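Long-range contacts in 3-polyprenyl-4-hydroxybenzoate decarboxylase and related decarboxylases (Pelotomaculum thermopropionicum, PDB 6H6X), which binds prenylated FMN with manganese and potassium and probably catalyses the decarboxylation of aromatic acids: residues L136-P141 and R182-A187; N147-R152 and R168-F173; N321-P326 and N371-E376. The protein carries 8 engineered substitutions. One frame throughout, in Å; residues are numbered along the deposited sequence.

Contact 1: residues L136-P141 and R182-A187; sequences LIARDP and RPLEIA
Ile137 and Ala187 form an antiparallel hydrogen-bonded pair between strands 136-139 and 184-187, whose axes approach to 4.8 Å with their directions at 145°. Ile137 N donates to Ala187 O over 2.7 Å, and Ala187 N returns a bond of 3.0 Å to Ile137 O; both are nearly straight. Toward Pro141 the backbones spread apart, and Leu184 reaches across where they diverge: with CG anti to its own amide nitrogen (chi1 -179°), its CD1 lies 3.5 Å from Arg139 O and packs on Pro141 CD. Both strands belong to the antiparallel sheet of the Rift-related, flavin-binding domain, and the face carrying Ala138 and Ile186 is covered by helix 169-179, whose Leu170 meets both Leu136 and Leu184. Here Ile186 CG2 wedges between Leu136 CD2, 3.9 Å away, and Ala138 CB at 4.0 Å. The Leu136 and Ile186 side chains cross obliquely, and their CD1 methyls also touch. Because Leu136 rests on His151 as well, an alanine here would probably open a gap between Ile186, His151 and Leu170, leaving Ile186 CD1 freer to turn and His151 without this neighbour. On the other face, Ile137 and Ala187 pack against Val232.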
loop_
_atom_site.group_PDB
_atom_site.type_symbol
_atom_site.label_atom_id
_atom_site.label_comp_id
_atom_site.label_asym_id
_atom_site.label_seq_id
_atom_site.Cartn_x
_atom_site.Cartn_y
_atom_site.Cartn_z
ATOM N N LEU B 136 7.145 9.044 -32.000
ATOM C CA LEU B 136 6.668 9.236 -33.357
ATOM C C LEU B 136 6.725 10.741 -33.647
ATOM O O LEU B 136 6.006 11.505 -33.025
ATOM C CB LEU B 136 5.239 8.746 -33.499
ATOM C CG LEU B 136 4.711 8.641 -34.937
ATOM C CD1 LEU B 136 3.609 7.593 -35.002
ATOM C CD2 LEU B 136 4.232 9.969 -35.479
ATOM N N ILE B 137 7.601 11.144 -34.569
ATOM C CA ILE B 137 7.801 12.533 -34.933
ATOM C C ILE B 137 7.091 12.761 -36.277
ATOM O O ILE B 137 7.294 12.019 -37.222
ATOM C CB ILE B 137 9.299 12.839 -35.031
ATOM C CG1 ILE B 137 9.957 12.577 -33.707
ATOM C CG2 ILE B 137 9.558 14.287 -35.436
ATOM C CD1 ILE B 137 11.404 12.164 -33.831
ATOM N N ALA B 138 6.254 13.780 -36.335
ATOM C CA ALA B 138 5.580 14.167 -37.582
ATOM C C ALA B 138 5.370 15.692 -37.684
ATOM O O ALA B 138 5.471 16.434 -36.678
ATOM C CB ALA B 138 4.264 13.442 -37.689
ATOM N N ARG B 139 5.116 16.157 -38.907
ATOM C CA ARG B 139 4.791 17.569 -39.139
ATOM C C ARG B 139 3.384 17.761 -39.693
ATOM O O ARG B 139 2.895 16.937 -40.452
ATOM C CB ARG B 139 5.818 18.225 -40.059
ATOM C CG ARG B 139 7.133 18.541 -39.359
ATOM C CD ARG B 139 8.105 19.342 -40.234
ATOM N NE ARG B 139 9.350 19.636 -39.503
ATOM C CZ ARG B 139 9.543 20.690 -38.693
ATOM N NH1 ARG B 139 8.615 21.616 -38.510
ATOM N NH2 ARG B 139 10.699 20.844 -38.054
ATOM N N ASP B 140 2.757 18.875 -39.316
ATOM C CA ASP B 140 1.436 19.249 -39.820
ATOM C C ASP B 140 1.619 19.546 -41.321
ATOM O O ASP B 140 2.448 20.378 -41.717
ATOM C CB ASP B 140 0.917 20.469 -39.042
ATOM C CG ASP B 140 -0.550 20.804 -39.331
ATOM O OD1 ASP B 140 -0.883 20.986 -40.509
ATOM O OD2 ASP B 140 -1.368 20.936 -38.382
ATOM N N PRO B 141 0.894 18.814 -42.172
ATOM C CA PRO B 141 1.103 19.005 -43.604
ATOM C C PRO B 141 0.680 20.400 -44.157
ATOM O O PRO B 141 1.137 20.763 -45.235
ATOM C CB PRO B 141 0.298 17.854 -44.223
ATOM C CG PRO B 141 -0.794 17.585 -43.243
ATOM C CD PRO B 141 -0.222 17.893 -41.883
ATOM N N ARG B 182 -3.127 12.272 -49.508
ATOM C CA ARG B 182 -1.662 12.094 -49.422
ATOM C C ARG B 182 -1.252 11.264 -48.175
ATOM O O ARG B 182 -1.956 11.245 -47.188
ATOM C CB ARG B 182 -1.005 13.477 -49.317
ATOM C CG ARG B 182 -0.984 14.325 -50.582
ATOM C CD ARG B 182 -0.985 15.814 -50.219
ATOM N NE ARG B 182 -0.072 16.610 -51.051
ATOM C CZ ARG B 182 -0.372 17.218 -52.208
ATOM N NH1 ARG B 182 -1.591 17.133 -52.746
ATOM N NH2 ARG B 182 0.567 17.913 -52.845
ATOM N N PRO B 183 -0.118 10.557 -48.220
ATOM C CA PRO B 183 0.319 9.981 -46.949
ATOM C C PRO B 183 0.878 11.055 -46.000
ATOM O O PRO B 183 1.191 12.156 -46.446
ATOM C CB PRO B 183 1.402 8.972 -47.354
ATOM C CG PRO B 183 1.714 9.222 -48.791
ATOM C CD PRO B 183 0.557 9.960 -49.380
ATOM N N LEU B 184 0.927 10.742 -44.706
ATOM C CA LEU B 184 1.630 11.568 -43.712
ATOM C C LEU B 184 2.972 10.931 -43.405
ATOM O O LEU B 184 3.017 9.816 -42.892
ATOM C CB LEU B 184 0.812 11.688 -42.430
ATOM C CG LEU B 184 1.468 12.551 -41.356
ATOM C CD1 LEU B 184 1.408 14.025 -41.728
ATOM C CD2 LEU B 184 0.764 12.298 -40.039
ATOM N N GLU B 185 4.044 11.634 -43.731
ATOM C CA GLU B 185 5.406 11.180 -43.446
ATOM C C GLU B 185 5.695 11.241 -41.945
ATOM O O GLU B 185 5.339 12.215 -41.288
ATOM C CB GLU B 185 6.424 12.070 -44.176
ATOM C CG GLU B 185 6.385 11.949 -45.692
ATOM C CD GLU B 185 7.535 12.671 -46.392
ATOM O OE1 GLU B 185 8.208 13.557 -45.794
ATOM O OE2 GLU B 185 7.760 12.350 -47.582
ATOM N N ILE B 186 6.321 10.194 -41.413
ATOM C CA ILE B 186 6.656 10.118 -39.989
ATOM C C ILE B 186 7.996 9.504 -39.795
ATOM O O ILE B 186 8.499 8.789 -40.653
ATOM C CB ILE B 186 5.643 9.284 -39.170
ATOM C CG1 ILE B 186 5.705 7.794 -39.514
ATOM C CG2 ILE B 186 4.220 9.819 -39.352
ATOM C CD1 ILE B 186 4.798 6.951 -38.648
ATOM N N ALA B 187 8.557 9.753 -38.631
ATOM C CA ALA B 187 9.667 8.967 -38.156
ATOM C C ALA B 187 9.468 8.437 -36.727
ATOM O O ALA B 187 8.864 9.092 -35.882
ATOM C CB ALA B 187 10.935 9.805 -38.251
#

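Contact 2: residues N147-R152 and R168-F173; sequences NVSIHR and RHLWHF. With MN (manganese (II) ion), chain H; K (potassium ion), chain G; 4LU (1-deoxy-5-O-phosphono-1-(3,3,4,5-tetramethyl-9,11-dioxo-2,3,8,9,10,11-hexahydro-7H-quinolino[1,8-fg]pteridin-12-ium-7-y l)-D-ribitol), chain I.
Asn147 and His169 meet where strand 147-150 passes helix 169-173, the two axes 9.2 Å apart at their closest and their directions 121° from each other. A shared manganese ion joins these side chains. Asn147 OD1 lies 1.9 Å from the metal and His169 ND1 2.4 Å; a phosphate oxygen of the prenylated FMN, O2P, water 2 and Glu210 complete the site. The asparagine amide has a second grip, since ND2 donates to the same O2P over 2.8 Å, fixing the rotation of the amide. Its CG stands anti to the backbone nitrogen (chi1 -164°), reaching toward the helix, while CB rests 3.7 Å from Phe173 CE2. The His169 ring presents its edge to Asn147 OD1 and one face to phosphate O1P. That oxygen also accepts from Arg168 NH2 at 2.9 Å, and more weakly from NE, while His169 N, in the first turn of the helix, donates to O3P. Water 1 accepts from Leu170 N, donates to O3P and is hydrogen-bonded to Ser149 OG, which also pairs with His151 NE2 at 2.7 Å. Leu170 CD2 closes over a face of the His151 ring in a CH-pi contact, 3.8 Å from the centroid and 27° off the normal. The second ring nitrogen, ND1, is hydrogen-bonded to Leu164 O. Along segment 147-152, Val148 O binds potassium, Ile150 N holds the ribityl O2' and Arg152 N the flavin O4. The result is the prenylated FMN site of the UbiD fold: the segment follows the cofactor from phosphate to isoalloxazine, and the helix N terminus, with Arg168 at the N-cap, offers the phosphate His169 N directly and Leu170 N through water 1.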
loop_
_atom_site.group_PDB
_atom_site.type_symbol
_atom_site.label_atom_id
_atom_site.label_comp_id
_atom_site.label_asym_id
_atom_site.label_seq_id
_atom_site.Cartn_x
_atom_site.Cartn_y
_atom_site.Cartn_z
ATOM N N ASN B 147 5.228 17.699 -34.057
ATOM C CA ASN B 147 4.695 17.049 -32.866
ATOM C C ASN B 147 5.388 15.698 -32.610
ATOM O O ASN B 147 5.757 15.001 -33.539
ATOM C CB ASN B 147 3.194 16.823 -33.050
ATOM C CG ASN B 147 2.467 16.507 -31.740
ATOM O OD1 ASN B 147 2.162 17.419 -30.957
ATOM N ND2 ASN B 147 2.147 15.198 -31.511
ATOM N N VAL B 148 5.494 15.328 -31.338
ATOM C CA VAL B 148 5.999 14.042 -30.924
ATOM C C VAL B 148 4.955 13.395 -29.983
ATOM O O VAL B 148 4.433 14.045 -29.104
ATOM C CB VAL B 148 7.317 14.212 -30.179
ATOM C CG1 VAL B 148 7.947 12.871 -29.842
ATOM C CG2 VAL B 148 8.251 15.140 -30.969
ATOM N N SER B 149 4.685 12.117 -30.189
ATOM C CA SER B 149 3.849 11.308 -29.298
ATOM C C SER B 149 4.290 9.836 -29.360
ATOM O O SER B 149 5.065 9.442 -30.243
ATOM C CB SER B 149 2.358 11.431 -29.723
ATOM O OG SER B 149 2.217 11.389 -31.141
ATOM N N ILE B 150 3.781 9.028 -28.429
ATOM C CA ILE B 150 4.109 7.608 -28.413
ATOM C C ILE B 150 2.838 6.825 -28.702
ATOM O O ILE B 150 1.826 6.998 -28.019
ATOM C CB ILE B 150 4.695 7.177 -27.047
ATOM C CG1 ILE B 150 6.042 7.846 -26.838
ATOM C CG2 ILE B 150 4.840 5.640 -26.971
ATOM C CD1 ILE B 150 6.715 7.458 -25.525
ATOM N N HIS B 151 2.925 5.934 -29.677
ATOM C CA HIS B 151 1.799 5.070 -30.130
ATOM C C HIS B 151 2.278 3.636 -30.159
ATOM O O HIS B 151 3.438 3.355 -30.529
ATOM C CB HIS B 151 1.314 5.501 -31.531
ATOM C CG HIS B 151 0.922 6.939 -31.576
ATOM N ND1 HIS B 151 -0.372 7.361 -31.386
ATOM C CD2 HIS B 151 1.675 8.061 -31.647
ATOM C CE1 HIS B 151 -0.406 8.686 -31.378
ATOM N NE2 HIS B 151 0.827 9.134 -31.521
ATOM N N ARG B 152 1.417 2.717 -29.720
ATOM C CA ARG B 152 1.691 1.311 -29.936
ATOM C C ARG B 152 1.647 1.015 -31.440
ATOM O O ARG B 152 0.825 1.565 -32.165
ATOM C CB ARG B 152 0.735 0.435 -29.153
ATOM C CG ARG B 152 -0.663 0.348 -29.716
ATOM C CD ARG B 152 -1.576 -0.403 -28.766
ATOM N NE ARG B 152 -2.842 -0.728 -29.418
ATOM C CZ ARG B 152 -4.050 -0.759 -28.849
ATOM N NH1 ARG B 152 -4.250 -0.461 -27.555
ATOM N NH2 ARG B 152 -5.090 -1.077 -29.606
ATOM N N ARG B 168 -5.963 13.237 -30.868
ATOM C CA ARG B 168 -5.072 14.250 -30.266
ATOM C C ARG B 168 -4.292 14.886 -31.461
ATOM O O ARG B 168 -4.833 14.971 -32.564
ATOM C CB ARG B 168 -4.136 13.618 -29.209
ATOM C CG ARG B 168 -4.764 13.052 -27.924
ATOM C CD ARG B 168 -5.089 14.115 -26.868
ATOM N NE ARG B 168 -4.006 15.096 -26.648
ATOM C CZ ARG B 168 -4.152 16.421 -26.473
ATOM N NH1 ARG B 168 -5.347 17.011 -26.466
ATOM N NH2 ARG B 168 -3.067 17.180 -26.299
ATOM N N HIS B 169 -3.027 15.280 -31.300
ATOM C CA HIS B 169 -2.344 16.027 -32.359
ATOM C C HIS B 169 -1.995 15.232 -33.614
ATOM O O HIS B 169 -2.198 15.725 -34.714
ATOM C CB HIS B 169 -1.123 16.764 -31.809
ATOM C CG HIS B 169 -1.472 17.739 -30.729
ATOM N ND1 HIS B 169 -0.564 18.187 -29.803
ATOM C CD2 HIS B 169 -2.656 18.329 -30.412
ATOM C CE1 HIS B 169 -1.162 19.016 -28.967
ATOM N NE2 HIS B 169 -2.432 19.127 -29.317
ATOM N N LEU B 170 -1.457 14.029 -33.487
ATOM C CA LEU B 170 -1.125 13.256 -34.657
ATOM C C LEU B 170 -2.369 12.984 -35.515
ATOM O O LEU B 170 -2.314 13.014 -36.731
ATOM C CB LEU B 170 -0.500 11.942 -34.231
ATOM C CG LEU B 170 -0.073 11.064 -35.405
ATOM C CD1 LEU B 170 0.942 11.794 -36.292
ATOM C CD2 LEU B 170 0.484 9.747 -34.896
ATOM N N TRP B 171 -3.485 12.684 -34.864
ATOM C CA TRP B 171 -4.770 12.509 -35.555
ATOM C C TRP B 171 -5.172 13.745 -36.379
ATOM O O TRP B 171 -5.591 13.627 -37.533
ATOM C CB TRP B 171 -5.850 12.195 -34.526
ATOM C CG TRP B 171 -7.185 11.930 -35.116
ATOM C CD1 TRP B 171 -8.284 12.743 -35.058
ATOM C CD2 TRP B 171 -7.576 10.770 -35.860
ATOM N NE1 TRP B 171 -9.325 12.162 -35.724
ATOM C CE2 TRP B 171 -8.935 10.947 -36.220
ATOM C CE3 TRP B 171 -6.914 9.590 -36.253
ATOM C CZ2 TRP B 171 -9.667 9.978 -36.955
ATOM C CZ3 TRP B 171 -7.641 8.622 -37.002
ATOM C CH2 TRP B 171 -9.007 8.831 -37.338
ATOM N N HIS B 172 -5.026 14.920 -35.775
ATOM C CA HIS B 172 -5.262 16.166 -36.468
ATOM C C HIS B 172 -4.392 16.248 -37.719
ATOM O O HIS B 172 -4.908 16.531 -38.800
ATOM C CB HIS B 172 -5.019 17.356 -35.551
ATOM C CG HIS B 172 -5.586 18.638 -36.079
ATOM N ND1 HIS B 172 -4.793 19.688 -36.514
ATOM C CD2 HIS B 172 -6.871 19.025 -36.279
ATOM C CE1 HIS B 172 -5.570 20.673 -36.931
ATOM N NE2 HIS B 172 -6.831 20.286 -36.824
ATOM N N PHE B 173 -3.094 15.952 -37.592
ATOM C CA PHE B 173 -2.194 15.972 -38.751
ATOM C C PHE B 173 -2.602 14.964 -39.801
ATOM O O PHE B 173 -2.537 15.266 -40.984
ATOM C CB PHE B 173 -0.759 15.612 -38.382
ATOM C CG PHE B 173 -0.037 16.624 -37.548
ATOM C CD1 PHE B 173 -0.665 17.744 -37.006
ATOM C CD2 PHE B 173 1.294 16.405 -37.263
ATOM C CE1 PHE B 173 0.027 18.635 -36.208
ATOM C CE2 PHE B 173 2.008 17.298 -36.481
ATOM C CZ PHE B 173 1.375 18.413 -35.943
HETATM MN MN MN H . 1.678 17.729 -29.136
HETATM K K K G . 2.756 14.811 -26.934
HETATM C C9 4LU I . 2.039 6.723 -24.205
HETATM C C8 4LU I . 3.059 5.899 -23.643
HETATM C C7 4LU I . 3.138 4.524 -23.887
HETATM C C10 4LU I . -0.822 6.515 -26.637
HETATM C C6 4LU I . 1.955 3.863 -24.574
HETATM N N3 4LU I . -1.997 5.697 -29.033
HETATM C C2 4LU I . -2.119 6.998 -28.613
HETATM C C13 4LU I . 2.618 1.235 -24.299
HETATM C C5 4LU I . 1.856 2.361 -24.968
HETATM C C1 4LU I . -0.355 2.844 -25.935
HETATM O O2 4LU I . -2.763 7.828 -29.327
HETATM N N1 4LU I . -1.532 7.397 -27.445
HETATM C C4 4LU I . -1.318 4.754 -28.315
HETATM O O4 4LU I . -1.215 3.576 -28.744
HETATM C C4A 4LU I . -0.678 5.159 -27.015
HETATM N N5 4LU I . 0.088 4.250 -26.213
HETATM C C3 4LU I . 0.645 1.965 -25.739
HETATM C C12 4LU I . 2.739 2.384 -26.249
HETATM C C5A 4LU I . 1.027 4.757 -25.274
HETATM C C7M 4LU I . 4.244 3.683 -23.254
HETATM C C8M 4LU I . 4.086 6.634 -22.823
HETATM C C9A 4LU I . 0.976 6.218 -24.986
HETATM N N10 4LU I . -0.184 6.951 -25.447
HETATM C "C1'" 4LU I . -0.408 8.342 -25.060
HETATM C "C2'" 4LU I . 0.240 9.440 -25.935
HETATM O "O2'" 4LU I . 1.596 9.161 -26.297
HETATM C "C3'" 4LU I . 0.240 10.730 -25.129
HETATM O "O3'" 4LU I . -1.067 10.957 -24.595
HETATM C "C4'" 4LU I . 0.743 11.922 -25.949
HETATM O "O4'" 4LU I . 1.192 13.053 -25.142
HETATM C "C5'" 4LU I . -0.247 12.486 -26.954
HETATM O "O5'" 4LU I . 0.536 13.559 -27.520
HETATM P P 4LU I . -0.114 14.798 -28.347
HETATM O O2P 4LU I . 1.054 15.585 -28.967
HETATM O O3P 4LU I . -0.965 14.146 -29.476
HETATM O O1P 4LU I . -0.870 15.603 -27.288
HETATM O O HOH W 1 -0.525 12.293 -30.862
HETATM O O HOH W 2 0.899 17.777 -26.874
#

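Contact 3: residues N321-P326 and N371-E376; sequences NVHLTP and NIFDPE
His323 and Phe373 form an edge-to-face aromatic pair, their centroids 4.6 Å apart and the planes at 53°. The phenyl edge does the touching: Phe373 CD1 sits 3.4 Å above the imidazole plane, over its centre. The same imidazole donates from ND1 to Ile372 O over 3.3 Å. This bond is long, and the nitrogen approaches from 41° above the carbonyl plane. With CG anti to the backbone nitrogen (chi1 -179°), the imidazole is carried straight out from the strand toward the 371-376 turn. Beneath it, the Ile372 CD1 methyl lies 3.5 Å from His323 CB and also touches the Val322 backbone. Farther along the phenyl ring, Asn321 ND2 lies at the edge, in the ring plane and 3.6 Å from Phe373 CE2, the amide turned nearly at right angles to the ring.

Behind this first shell, residues 371-374 form a type I beta turn, and Asn371 OD1 accepts from Phe373 N at 3.1 Å in an Asx turn. Asp374 then N-caps the helix beginning at Pro375, through a weak bond from Glu376 N to its OD1. Thr325 CA lies over the imidazole face opposite Phe373, toward its rim. Strand 319-324 is an outermost strand, within this chain, of the sheet of the C-terminal domain, held by its neighbour 333-338, whose Val335 and Ser337 also pack on Ile372. The second subunit is close: its Arg294 forms a salt bridge with Glu376, and its Glu379 bonds to Thr325 OG1. Between the two segments themselves, apolar and aromatic packing dominates, with an amide at the phenyl edge; the single bent hydrogen bond uses ND1 as donor, so this nitrogen probably holds a proton, and it helps set the rotation of the imidazole.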
loop_
_atom_site.group_PDB
_atom_site.type_symbol
_atom_site.label_atom_id
_atom_site.label_comp_id
_atom_site.label_asym_id
_atom_site.label_seq_id
_atom_site.Cartn_x
_atom_site.Cartn_y
_atom_site.Cartn_z
ATOM N N ASN B 321 1.637 19.812 -2.759
ATOM C CA ASN B 321 1.998 18.752 -3.713
ATOM C C ASN B 321 0.785 18.018 -4.278
ATOM O O ASN B 321 -0.339 18.147 -3.761
ATOM C CB ASN B 321 2.941 17.756 -3.046
ATOM C CG ASN B 321 4.057 17.243 -4.006
ATOM O OD1 ASN B 321 4.015 17.358 -5.278
ATOM N ND2 ASN B 321 5.078 16.701 -3.383
ATOM N N VAL B 322 1.014 17.281 -5.359
ATOM C CA VAL B 322 0.006 16.438 -6.001
ATOM C C VAL B 322 0.664 15.118 -6.390
ATOM O O VAL B 322 1.878 15.062 -6.602
ATOM C CB VAL B 322 -0.597 17.139 -7.210
ATOM C CG1 VAL B 322 -1.124 18.527 -6.821
ATOM C CG2 VAL B 322 0.404 17.282 -8.344
ATOM N N HIS B 323 -0.131 14.057 -6.388
ATOM C CA HIS B 323 0.288 12.724 -6.787
ATOM C C HIS B 323 -0.901 12.014 -7.497
ATOM O O HIS B 323 -2.020 11.906 -6.954
ATOM C CB HIS B 323 0.686 11.944 -5.559
ATOM C CG HIS B 323 1.160 10.556 -5.835
ATOM N ND1 HIS B 323 0.927 9.508 -4.973
ATOM C CD2 HIS B 323 1.898 10.049 -6.849
ATOM C CE1 HIS B 323 1.497 8.412 -5.446
ATOM N NE2 HIS B 323 2.104 8.717 -6.583
ATOM N N LEU B 324 -0.654 11.548 -8.703
ATOM C CA LEU B 324 -1.510 10.574 -9.369
ATOM C C LEU B 324 -1.034 9.184 -9.020
ATOM O O LEU B 324 0.041 8.786 -9.429
ATOM C CB LEU B 324 -1.515 10.803 -10.875
ATOM C CG LEU B 324 -2.116 12.129 -11.282
ATOM C CD1 LEU B 324 -1.844 12.462 -12.745
ATOM C CD2 LEU B 324 -3.624 12.138 -11.017
ATOM N N THR B 325 -1.817 8.449 -8.232
ATOM C CA THR B 325 -1.383 7.167 -7.676
ATOM C C THR B 325 -1.293 6.019 -8.714
ATOM O O THR B 325 -2.032 5.989 -9.690
ATOM C CB THR B 325 -2.372 6.630 -6.595
ATOM O OG1 THR B 325 -3.649 6.275 -7.222
ATOM C CG2 THR B 325 -2.553 7.641 -5.472
ATOM N N PRO B 326 -0.391 5.076 -8.481
ATOM C CA PRO B 326 -0.256 3.939 -9.397
ATOM C C PRO B 326 -1.482 3.043 -9.504
ATOM O O PRO B 326 -1.776 2.564 -10.603
ATOM C CB PRO B 326 0.938 3.137 -8.843
ATOM C CG PRO B 326 1.429 3.879 -7.621
ATOM C CD PRO B 326 0.739 5.195 -7.537
ATOM N N ASN B 371 2.284 12.337 4.081
ATOM C CA ASN B 371 3.064 11.974 2.893
ATOM C C ASN B 371 2.093 11.289 1.886
ATOM O O ASN B 371 1.662 10.118 2.063
ATOM C CB ASN B 371 4.220 11.060 3.306
ATOM C CG ASN B 371 5.006 10.526 2.142
ATOM O OD1 ASN B 371 4.856 10.963 0.985
ATOM N ND2 ASN B 371 5.817 9.524 2.427
ATOM N N ILE B 372 1.769 12.025 0.852
ATOM C CA ILE B 372 0.834 11.608 -0.144
ATOM C C ILE B 372 1.326 10.519 -1.061
ATOM O O ILE B 372 0.488 9.907 -1.769
ATOM C CB ILE B 372 0.349 12.772 -1.008
ATOM C CG1 ILE B 372 1.470 13.364 -1.827
ATOM C CG2 ILE B 372 -0.313 13.835 -0.141
ATOM C CD1 ILE B 372 1.004 14.268 -2.905
ATOM N N PHE B 373 2.639 10.262 -1.044
ATOM C CA PHE B 373 3.234 9.166 -1.812
ATOM C C PHE B 373 3.211 7.859 -1.063
ATOM O O PHE B 373 3.649 6.853 -1.617
ATOM C CB PHE B 373 4.678 9.495 -2.242
ATOM C CG PHE B 373 4.756 10.747 -3.039
ATOM C CD1 PHE B 373 4.326 10.740 -4.340
ATOM C CD2 PHE B 373 5.137 11.948 -2.454
ATOM C CE1 PHE B 373 4.315 11.898 -5.083
ATOM C CE2 PHE B 373 5.107 13.107 -3.184
ATOM C CZ PHE B 373 4.715 13.083 -4.509
ATOM N N ASP B 374 2.710 7.871 0.171
ATOM C CA ASP B 374 2.570 6.686 1.010
ATOM C C ASP B 374 1.080 6.363 1.136
ATOM O O ASP B 374 0.361 7.041 1.923
ATOM C CB ASP B 374 3.164 6.966 2.379
ATOM C CG ASP B 374 3.122 5.774 3.297
ATOM O OD1 ASP B 374 2.353 4.809 3.025
ATOM O OD2 ASP B 374 3.874 5.834 4.304
ATOM N N PRO B 375 0.606 5.314 0.406
ATOM C CA PRO B 375 -0.862 5.032 0.411
ATOM C C PRO B 375 -1.404 4.719 1.809
ATOM O O PRO B 375 -2.531 5.030 2.082
ATOM C CB PRO B 375 -1.048 3.823 -0.565
ATOM C CG PRO B 375 0.332 3.467 -1.052
ATOM C CD PRO B 375 1.376 4.379 -0.443
ATOM N N GLU B 376 -0.609 4.103 2.678
ATOM C CA GLU B 376 -1.089 3.751 4.006
ATOM C C GLU B 376 -1.409 5.018 4.885
ATOM O O GLU B 376 -2.326 5.025 5.724
ATOM C CB GLU B 376 -0.075 2.856 4.714
ATOM C CG GLU B 376 -0.643 2.224 5.992
ATOM C CD GLU B 376 0.306 1.167 6.617
ATOM O OE1 GLU B 376 1.233 0.628 5.936
ATOM O OE2 GLU B 376 0.112 0.854 7.808
#

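In the fold
From the N terminus, strand 130-139 is followed by strand 146-157, which lines the cofactor, and, after the short strand 160-163, by helix 169-179 and strand 184-190. Contact 1 closes this loop, and contact 2 is nested inside it, tying the second strand to the helix. The two touch, their centres 9 Å apart: Leu136 and Ala138 probably hydrogen-bond to Ser149 and Asn147 across the shared sheet, and the Phe173 ring packs on the chain at Arg139 and Asp140. Contact 3 follows in series on the opposite side of the chain's centre, joining strand 319-324 of the C-terminal domain to the turn leading into helix 375-385. Its centre lies about 30 Å from that of contact 2.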